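Local coordinates for Low molecular weight heat shock protein (Xanthomonas axonopodis pv. citri, PDB 3GLA) that probably acts as a small heat-shock protein chaperone of the alpha-crystallin family, holding partly unfolded proteins in solution under stress, at residues L39-E44 against R68-P73; I9-N14 against I94-A99. One frame throughout, in Å; residues are numbered along the deposited sequence.

Overall arrangement
Both contacts belong to the alpha-crystallin beta sandwich, but to different sheets. Interaction 1 joins neighbouring antiparallel strands of the three-stranded sheet and is partly buried. Its chemistry is regular backbone pairing with apolar side chains on the inner face. Interaction 2 lies at the surface, at one end of the four-stranded sheet. There the turn after strand 7-11 meets the chain leaving strand 89-95, and one lysine does most of the work through charge and carbonyl groups. The two centres are 16 Å apart. They meet in the sandwich interior, where Phe70 and Leu72 pack on Ile9, and Leu39 and Leu72 on Ile94. Both contacts also touch the second subunit.

Interaction 1 of 2, residues L39-E44 against R68-P73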
ATOM      1  N   LEU B  39      -9.531  12.239 -13.402  1.00 19.28           N
ATOM      2  CA  LEU B  39      -9.829  11.491 -12.199  1.00 17.41           C
ATOM      3  C   LEU B  39      -8.836  11.896 -11.129  1.00 20.85           C
ATOM      4  O   LEU B  39      -7.640  11.865 -11.384  1.00 22.26           O
ATOM      5  CB  LEU B  39      -9.659  10.002 -12.569  1.00 16.63           C
ATOM      6  CG  LEU B  39      -9.841   8.971 -11.424  1.00 19.28           C
ATOM      7  CD1 LEU B  39     -11.283   9.063 -10.807  1.00 22.92           C
ATOM      8  CD2 LEU B  39      -9.570   7.555 -11.947  1.00 25.36           C
ATOM      9  N   SER B  40      -9.337  12.206  -9.941  1.00 19.13           N
ATOM     10  CA  SER B  40      -8.508  12.739  -8.824  1.00 19.89           C
ATOM     11  C   SER B  40      -8.676  11.752  -7.663  1.00 20.89           C
ATOM     12  O   SER B  40      -9.763  11.223  -7.371  1.00 19.91           O
ATOM     13  CB  SER B  40      -9.173  14.087  -8.394  1.00 20.84           C
ATOM     14  OG  SER B  40      -8.734  14.470  -7.139  1.00 34.86           O
ATOM     15  N   ILE B  41      -7.575  11.465  -7.002  1.00 20.15           N
ATOM     16  CA  ILE B  41      -7.649  10.802  -5.742  1.00 17.21           C
ATOM     17  C   ILE B  41      -6.976  11.671  -4.738  1.00 17.96           C
ATOM     18  O   ILE B  41      -5.921  12.219  -5.007  1.00 17.96           O
ATOM     19  CB  ILE B  41      -6.995   9.382  -5.727  1.00 18.28           C
ATOM     20  CG1 ILE B  41      -5.515   9.459  -6.194  1.00 18.43           C
ATOM     21  CG2 ILE B  41      -7.806   8.474  -6.619  1.00 20.79           C
ATOM     22  CD1 ILE B  41      -4.740   8.107  -5.983  1.00 21.21           C
ATOM     23  N   ARG B  42      -7.556  11.772  -3.547  1.00 17.64           N
ATOM     24  CA  ARG B  42      -6.946  12.646  -2.608  1.00 18.02           C
ATOM     25  C   ARG B  42      -7.262  12.127  -1.241  1.00 19.43           C
ATOM     26  O   ARG B  42      -8.246  11.395  -1.056  1.00 20.51           O
ATOM     27  CB  ARG B  42      -7.377  14.093  -2.764  1.00 24.51           C
ATOM     28  CG  ARG B  42      -8.611  14.253  -2.336  1.00 29.14           C
ATOM     29  CD  ARG B  42      -9.017  15.720  -2.731  1.00 43.34           C
ATOM     30  NE  ARG B  42      -8.066  16.727  -2.398  1.00 44.26           N
ATOM     31  CZ  ARG B  42      -8.014  17.898  -3.035  1.00 57.17           C
ATOM     32  NH1 ARG B  42      -8.886  18.173  -4.044  1.00 57.65           N
ATOM     33  NH2 ARG B  42      -7.089  18.790  -2.676  1.00 57.45           N
ATOM     34  N   GLY B  43      -6.387  12.464  -0.310  1.00 20.86           N
ATOM     35  CA  GLY B  43      -6.668  11.983   1.055  1.00 23.05           C
ATOM     36  C   GLY B  43      -5.378  12.250   1.843  1.00 21.36           C
ATOM     37  O   GLY B  43      -4.494  13.072   1.440  1.00 22.41           O
ATOM     38  N   GLU B  44      -5.323  11.557   2.979  1.00 23.45           N
ATOM     39  CA  GLU B  44      -4.228  11.907   3.939  1.00 22.86           C
ATOM     40  C   GLU B  44      -4.014  10.643   4.695  1.00 24.70           C
ATOM     41  O   GLU B  44      -4.900   9.889   5.014  1.00 24.43           O
ATOM     42  CB  GLU B  44      -4.559  13.051   4.885  1.00 26.00           C
ATOM     43  CG  GLU B  44      -3.403  13.544   5.807  1.00 42.04           C
ATOM     44  CD  GLU B  44      -3.169  15.094   5.965  1.00 57.88           C
ATOM     45  OE1 GLU B  44      -2.240  15.416   6.753  1.00 61.07           O
ATOM     46  OE2 GLU B  44      -3.841  15.965   5.330  1.00 62.57           O
ATOM     47  N   ARG B  68      -3.529  13.078  -6.442  1.00 16.85           N
ATOM     48  CA  ARG B  68      -3.012  12.812  -7.757  1.00 17.30           C
ATOM     49  C   ARG B  68      -4.271  12.951  -8.651  1.00 18.22           C
ATOM     50  O   ARG B  68      -5.402  12.675  -8.272  1.00 19.27           O
ATOM     51  CB  ARG B  68      -2.524  11.397  -7.885  1.00 16.46           C
ATOM     52  CG  ARG B  68      -1.306  11.271  -6.889  1.00 15.63           C
ATOM     53  CD  ARG B  68      -0.446  10.048  -7.260  1.00 15.56           C
ATOM     54  NE  ARG B  68       0.254  10.239  -8.496  1.00 15.64           N
ATOM     55  CZ  ARG B  68       0.745   9.192  -9.182  1.00 16.50           C
ATOM     56  NH1 ARG B  68       0.511   7.922  -8.807  1.00 16.16           N
ATOM     57  NH2 ARG B  68       1.380   9.431 -10.295  1.00 16.61           N
ATOM     58  N   ARG B  69      -3.917  13.340  -9.855  1.00 18.50           N
ATOM     59  CA  ARG B  69      -4.919  13.557 -10.940  1.00 18.99           C
ATOM     60  C   ARG B  69      -4.496  12.801 -12.098  1.00 17.15           C
ATOM     61  O   ARG B  69      -3.294  12.731 -12.493  1.00 19.15           O
ATOM     62  CB  ARG B  69      -4.928  15.063 -11.266  1.00 18.31           C
ATOM     63  CG  ARG B  69      -5.473  15.915 -10.148  1.00 24.01           C
ATOM     64  CD  ARG B  69      -5.328  17.559 -10.414  1.00 28.28           C
ATOM     65  NE  ARG B  69      -4.217  17.917  -9.602  1.00 49.37           N
ATOM     66  CZ  ARG B  69      -4.161  18.592  -8.483  1.00 45.76           C
ATOM     67  NH1 ARG B  69      -5.148  19.335  -7.990  1.00 49.56           N
ATOM     68  NH2 ARG B  69      -2.997  18.607  -7.914  1.00 54.97           N
ATOM     69  N   PHE B  70      -5.473  12.198 -12.764  1.00 18.54           N
ATOM     70  CA  PHE B  70      -5.190  11.410 -13.922  1.00 18.30           C
ATOM     71  C   PHE B  70      -6.198  11.801 -15.014  1.00 21.30           C
ATOM     72  O   PHE B  70      -7.352  11.404 -14.956  1.00 19.11           O
ATOM     73  CB  PHE B  70      -5.270   9.951 -13.709  1.00 19.06           C
ATOM     74  CG  PHE B  70      -4.363   9.506 -12.566  1.00 19.01           C
ATOM     75  CD1 PHE B  70      -4.838   9.546 -11.252  1.00 18.09           C
ATOM     76  CD2 PHE B  70      -3.015   9.342 -12.792  1.00 18.51           C
ATOM     77  CE1 PHE B  70      -4.019   9.199 -10.183  1.00 18.60           C
ATOM     78  CE2 PHE B  70      -2.145   9.017 -11.700  1.00 19.60           C
ATOM     79  CZ  PHE B  70      -2.683   8.941 -10.402  1.00 20.06           C
ATOM     80  N   ALA B  71      -5.752  12.541 -16.000  1.00 21.14           N
ATOM     81  CA  ALA B  71      -6.648  12.771 -17.142  1.00 23.24           C
ATOM     82  C   ALA B  71      -6.879  11.413 -17.807  1.00 21.73           C
ATOM     83  O   ALA B  71      -5.983  10.630 -18.046  1.00 23.79           O
ATOM     84  CB  ALA B  71      -5.857  13.690 -18.143  1.00 23.85           C
ATOM     85  N   LEU B  72      -8.138  11.073 -18.158  1.00 23.19           N
ATOM     86  CA  LEU B  72      -8.423   9.839 -18.777  1.00 21.03           C
ATOM     87  C   LEU B  72      -9.043  10.185 -20.184  1.00 21.70           C
ATOM     88  O   LEU B  72      -9.382  11.357 -20.407  1.00 23.23           O
ATOM     89  CB  LEU B  72      -9.541   9.176 -17.993  1.00 21.65           C
ATOM     90  CG  LEU B  72      -9.064   8.692 -16.582  1.00 23.68           C
ATOM     91  CD1 LEU B  72     -10.323   8.132 -15.935  1.00 22.61           C
ATOM     92  CD2 LEU B  72      -8.080   7.585 -16.784  1.00 25.31           C
ATOM     93  N   PRO B  73      -9.062   9.201 -21.018  1.00 23.09           N
ATOM     94  CA  PRO B  73      -9.617   9.450 -22.393  1.00 25.72           C
ATOM     95  C   PRO B  73     -11.033   9.898 -22.270  1.00 28.24           C
ATOM     96  O   PRO B  73     -11.764   9.577 -21.298  1.00 25.67           O
ATOM     97  CB  PRO B  73      -9.611   8.068 -23.017  1.00 24.11           C
ATOM     98  CG  PRO B  73      -8.393   7.397 -22.415  1.00 27.37           C
ATOM     99  CD  PRO B  73      -8.599   7.824 -20.942  1.00 22.58           C
TER
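Leu39 and Phe70 form a hydrogen-bonded antiparallel pair. Phe70 N donates to Leu39 O at 2.6 Å, in the carbonyl plane. The return bond, Leu39 N to Phe70 O, is 2.8 Å long, but its donor stands 47° out of that carbonyl's plane. Ile41 and Arg68 make a second such pair, with Ile41 N to Arg68 O at 2.8 Å and Arg68 N to Ile41 O at 2.9 Å. Between them Ser40 and Arg69 are a non-hydrogen-bonded pair, where Ser40 CA and Arg69 CA make CA-H...O contacts with Arg68 O and Leu39 O respectively.

Leu39, Ile41, Arg68 and Phe70 share one face. With chi1 at 56°, Ile41 CG1 is flanked by its own N and C, which brings it to 3.9 Å from Arg68 CB and to the edge of the Phe70 ring. The Arg68 chain bends at chi3 (69°), and the Phe70 ring edge points at one guanidinium face, with CZ 3.5 Å from its plane. Beyond the strand end, Leu72 CD1 packs on Leu39 CB at 3.9 Å. Arg68 NH1 hydrogen-bonds Pro5 O and forms a salt bridge with Glu60 of the second subunit.

Strand 38-45 is the middle strand of its sheet, with 31-35 along its other edge. Leu39, Ile41 and Phe70 pack on strands 7-11 and 15-21, closing the sandwich.

Interaction 2 of 2, residues I9-N14 against I94-A99; sequences IKEEVN and IPKRPA
Lys96 reaches across to Glu11 in a salt bridge, NZ to OE2 at 2.6 Å. The carboxylate uses the anti lone pair of OE2, the one turned away from OE1. Glu11 is stretched out from its first torsion on (chi1 175°), which carries the acid to the ammonium. The two side chains cross at about a right angle. A second salt bridge lies within residues 9-14, where Lys10 NZ meets Glu12 OE1 at 3.1 Å. Lys10 also pairs with Glu52 of the second subunit.

Backbone carbonyls of the turn take up more of the ammonium group. Lys96 NZ donates to Glu12 O at 2.9 Å, in the carbonyl plane, and weakly to Val13 O at 3.3 Å. With Glu11, two firm acceptors and one weak one thus surround the nitrogen, which should favour the charged lysine. The extended Lys96 chain passes along the turn carbonyls, with CD 3.2 Å from Val13 O.

The backbones are joined by one direct hydrogen bond, from Lys96 N to Asn14 O at 2.8 Å, with the donor 39° out of the carbonyl plane. A water donates to both Asn14 O and Lys96 O, bridging the same two residues.

Phe16 of strand 15-21 makes a cation-pi contact with Lys96 and also packs against Glu11 and Ile94. That strand lies between strands 7-11 and 89-95, so the contact bridges its two neighbours at their ends. Ile9 and Lys10 pair with a strand of the second subunit, which continues the sheet across the dimer.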
ATOM      1  N   ILE B   9      -3.002   2.086 -14.165  1.00 17.35           N
ATOM      2  CA  ILE B   9      -4.297   2.393 -14.804  1.00 17.31           C
ATOM      3  C   ILE B   9      -4.369   1.550 -16.042  1.00 18.27           C
ATOM      4  O   ILE B   9      -3.382   1.453 -16.797  1.00 19.82           O
ATOM      5  CB  ILE B   9      -4.316   3.818 -15.255  1.00 18.20           C
ATOM      6  CG1 ILE B   9      -4.190   4.728 -14.052  1.00 18.09           C
ATOM      7  CG2 ILE B   9      -5.681   4.121 -16.081  1.00 19.42           C
ATOM      8  CD1 ILE B   9      -4.149   6.277 -14.370  1.00 18.46           C
ATOM      9  N   LYS B  10      -5.519   0.929 -16.206  1.00 17.59           N
ATOM     10  CA  LYS B  10      -5.762  -0.059 -17.238  1.00 19.75           C
ATOM     11  C   LYS B  10      -6.983   0.377 -17.982  1.00 22.71           C
ATOM     12  O   LYS B  10      -7.983   0.821 -17.441  1.00 21.55           O
ATOM     13  CB  LYS B  10      -6.015  -1.415 -16.599  1.00 22.11           C
ATOM     14  CG  LYS B  10      -6.212  -2.475 -17.562  1.00 27.57           C
ATOM     15  CD  LYS B  10      -6.700  -3.696 -16.807  1.00 22.82           C
ATOM     16  CE  LYS B  10      -6.608  -4.889 -17.833  1.00 29.75           C
ATOM     17  NZ  LYS B  10      -7.225  -6.017 -17.123  1.00 31.55           N
ATOM     18  N   GLU B  11      -6.921   0.172 -19.291  1.00 21.56           N
ATOM     19  CA  GLU B  11      -8.117   0.418 -20.078  1.00 23.86           C
ATOM     20  C   GLU B  11      -8.659  -0.912 -20.551  1.00 26.02           C
ATOM     21  O   GLU B  11      -7.966  -1.756 -21.212  1.00 27.56           O
ATOM     22  CB  GLU B  11      -7.745   1.297 -21.262  1.00 25.14           C
ATOM     23  CG  GLU B  11      -9.038   1.427 -22.161  1.00 26.97           C
ATOM     24  CD  GLU B  11      -8.825   2.358 -23.316  1.00 28.66           C
ATOM     25  OE1 GLU B  11      -7.831   3.125 -23.385  1.00 30.00           O
ATOM     26  OE2 GLU B  11      -9.839   2.450 -24.098  1.00 34.28           O
ATOM     27  N   GLU B  12      -9.800  -1.271 -20.035  1.00 27.21           N
ATOM     28  CA  GLU B  12     -10.503  -2.516 -20.426  1.00 28.70           C
ATOM     29  C   GLU B  12     -11.489  -2.116 -21.520  1.00 29.20           C
ATOM     30  O   GLU B  12     -11.565  -0.936 -21.904  1.00 28.78           O
ATOM     31  CB  GLU B  12     -11.208  -3.133 -19.288  1.00 29.50           C
ATOM     32  CG  GLU B  12     -10.196  -3.689 -18.272  1.00 33.57           C
ATOM     33  CD  GLU B  12     -10.796  -4.309 -17.036  1.00 44.98           C
ATOM     34  OE1 GLU B  12     -10.038  -5.084 -16.357  1.00 43.54           O
ATOM     35  OE2 GLU B  12     -12.009  -4.024 -16.748  1.00 51.99           O
ATOM     36  N   VAL B  13     -12.204  -3.128 -22.024  1.00 31.83           N
ATOM     37  CA  VAL B  13     -13.090  -2.873 -23.166  1.00 35.27           C
ATOM     38  C   VAL B  13     -14.235  -1.960 -22.743  1.00 33.84           C
ATOM     39  O   VAL B  13     -14.508  -0.970 -23.427  1.00 38.02           O
ATOM     40  CB  VAL B  13     -13.639  -4.200 -23.805  1.00 35.84           C
ATOM     41  CG1 VAL B  13     -14.653  -3.805 -24.944  1.00 39.56           C
ATOM     42  CG2 VAL B  13     -12.492  -4.948 -24.429  1.00 37.09           C
ATOM     43  N   ASN B  14     -14.764  -2.189 -21.570  1.00 34.82           N
ATOM     44  CA  ASN B  14     -15.884  -1.350 -21.081  1.00 36.00           C
ATOM     45  C   ASN B  14     -15.546  -0.324 -19.995  1.00 34.51           C
ATOM     46  O   ASN B  14     -16.420   0.441 -19.564  1.00 32.66           O
ATOM     47  CB  ASN B  14     -16.912  -2.259 -20.399  1.00 38.59           C
ATOM     48  CG  ASN B  14     -17.522  -3.230 -21.348  1.00 46.16           C
ATOM     49  OD1 ASN B  14     -17.692  -4.429 -21.014  1.00 50.38           O
ATOM     50  ND2 ASN B  14     -17.786  -2.751 -22.571  1.00 47.82           N
ATOM     51  N   ILE B  94     -14.035   3.017 -13.918  1.00 19.72           N
ATOM     52  CA  ILE B  94     -14.594   4.160 -14.567  1.00 19.36           C
ATOM     53  C   ILE B  94     -15.148   3.608 -15.885  1.00 21.18           C
ATOM     54  O   ILE B  94     -14.444   3.188 -16.749  1.00 20.05           O
ATOM     55  CB  ILE B  94     -13.606   5.171 -14.909  1.00 21.58           C
ATOM     56  CG1 ILE B  94     -12.834   5.678 -13.632  1.00 19.88           C
ATOM     57  CG2 ILE B  94     -14.254   6.439 -15.519  1.00 19.76           C
ATOM     58  CD1 ILE B  94     -11.450   4.889 -13.587  1.00 23.24           C
ATOM     59  N   PRO B  95     -16.475   3.602 -16.003  1.00 20.95           N
ATOM     60  CA  PRO B  95     -16.996   2.981 -17.226  1.00 20.89           C
ATOM     61  C   PRO B  95     -16.782   3.858 -18.374  1.00 20.65           C
ATOM     62  O   PRO B  95     -16.586   5.070 -18.256  1.00 20.61           O
ATOM     63  CB  PRO B  95     -18.523   2.904 -16.923  1.00 23.49           C
ATOM     64  CG  PRO B  95     -18.783   3.920 -15.894  1.00 24.41           C
ATOM     65  CD  PRO B  95     -17.499   4.074 -15.044  1.00 22.85           C
ATOM     66  N   LYS B  96     -16.810   3.247 -19.587  1.00 23.88           N
ATOM     67  CA  LYS B  96     -16.731   4.069 -20.763  1.00 23.70           C
ATOM     68  C   LYS B  96     -18.143   4.445 -21.238  1.00 21.08           C
ATOM     69  O   LYS B  96     -19.054   3.715 -20.945  1.00 24.51           O
ATOM     70  CB  LYS B  96     -16.070   3.298 -21.893  1.00 24.10           C
ATOM     71  CG  LYS B  96     -14.593   3.097 -21.612  1.00 26.23           C
ATOM     72  CD  LYS B  96     -14.103   2.141 -22.692  1.00 33.55           C
ATOM     73  CE  LYS B  96     -12.596   2.058 -22.597  1.00 31.79           C
ATOM     74  NZ  LYS B  96     -12.060   1.243 -23.725  1.00 30.32           N
ATOM     75  N   ARG B  97     -18.169   5.565 -21.863  1.00 21.11           N
ATOM     76  CA  ARG B  97     -19.408   6.181 -22.498  1.00 22.92           C
ATOM     77  C   ARG B  97     -19.694   5.272 -23.650  1.00 23.21           C
ATOM     78  O   ARG B  97     -18.787   4.843 -24.421  1.00 23.37           O
ATOM     79  CB  ARG B  97     -19.171   7.531 -22.973  1.00 22.74           C
ATOM     80  CG  ARG B  97     -18.813   8.556 -21.798  1.00 25.37           C
ATOM     81  CD  ARG B  97     -18.673   9.877 -22.219  1.00 28.78           C
ATOM     82  NE  ARG B  97     -18.588  10.578 -20.942  1.00 34.57           N
ATOM     83  CZ  ARG B  97     -19.617  11.078 -20.209  1.00 36.77           C
ATOM     84  NH1 ARG B  97     -19.318  11.675 -19.014  1.00 39.39           N
ATOM     85  NH2 ARG B  97     -20.914  11.100 -20.649  1.00 29.35           N
ATOM     86  N   PRO B  98     -20.969   5.025 -23.896  1.00 21.16           N
ATOM     87  CA  PRO B  98     -21.262   4.354 -25.168  1.00 21.48           C
ATOM     88  C   PRO B  98     -20.680   5.205 -26.322  1.00 21.14           C
ATOM     89  O   PRO B  98     -20.733   6.441 -26.333  1.00 23.09           O
ATOM     90  CB  PRO B  98     -22.833   4.399 -25.240  1.00 19.91           C
ATOM     91  CG  PRO B  98     -23.207   4.434 -23.749  1.00 21.95           C
ATOM     92  CD  PRO B  98     -22.172   5.296 -23.071  1.00 20.49           C
ATOM     93  N   ALA B  99     -20.379   4.517 -27.420  1.00 25.85           N
ATOM     94  CA  ALA B  99     -19.873   5.254 -28.662  1.00 29.44           C
ATOM     95  C   ALA B  99     -20.865   6.244 -29.181  1.00 31.49           C
ATOM     96  O   ALA B  99     -22.028   5.985 -29.131  1.00 29.48           O
ATOM     97  CB  ALA B  99     -19.594   4.283 -29.687  1.00 30.30           C
TER
HETATM   98  O   HOH W   1     -19.107   0.583 -20.215  1.00 39.04           O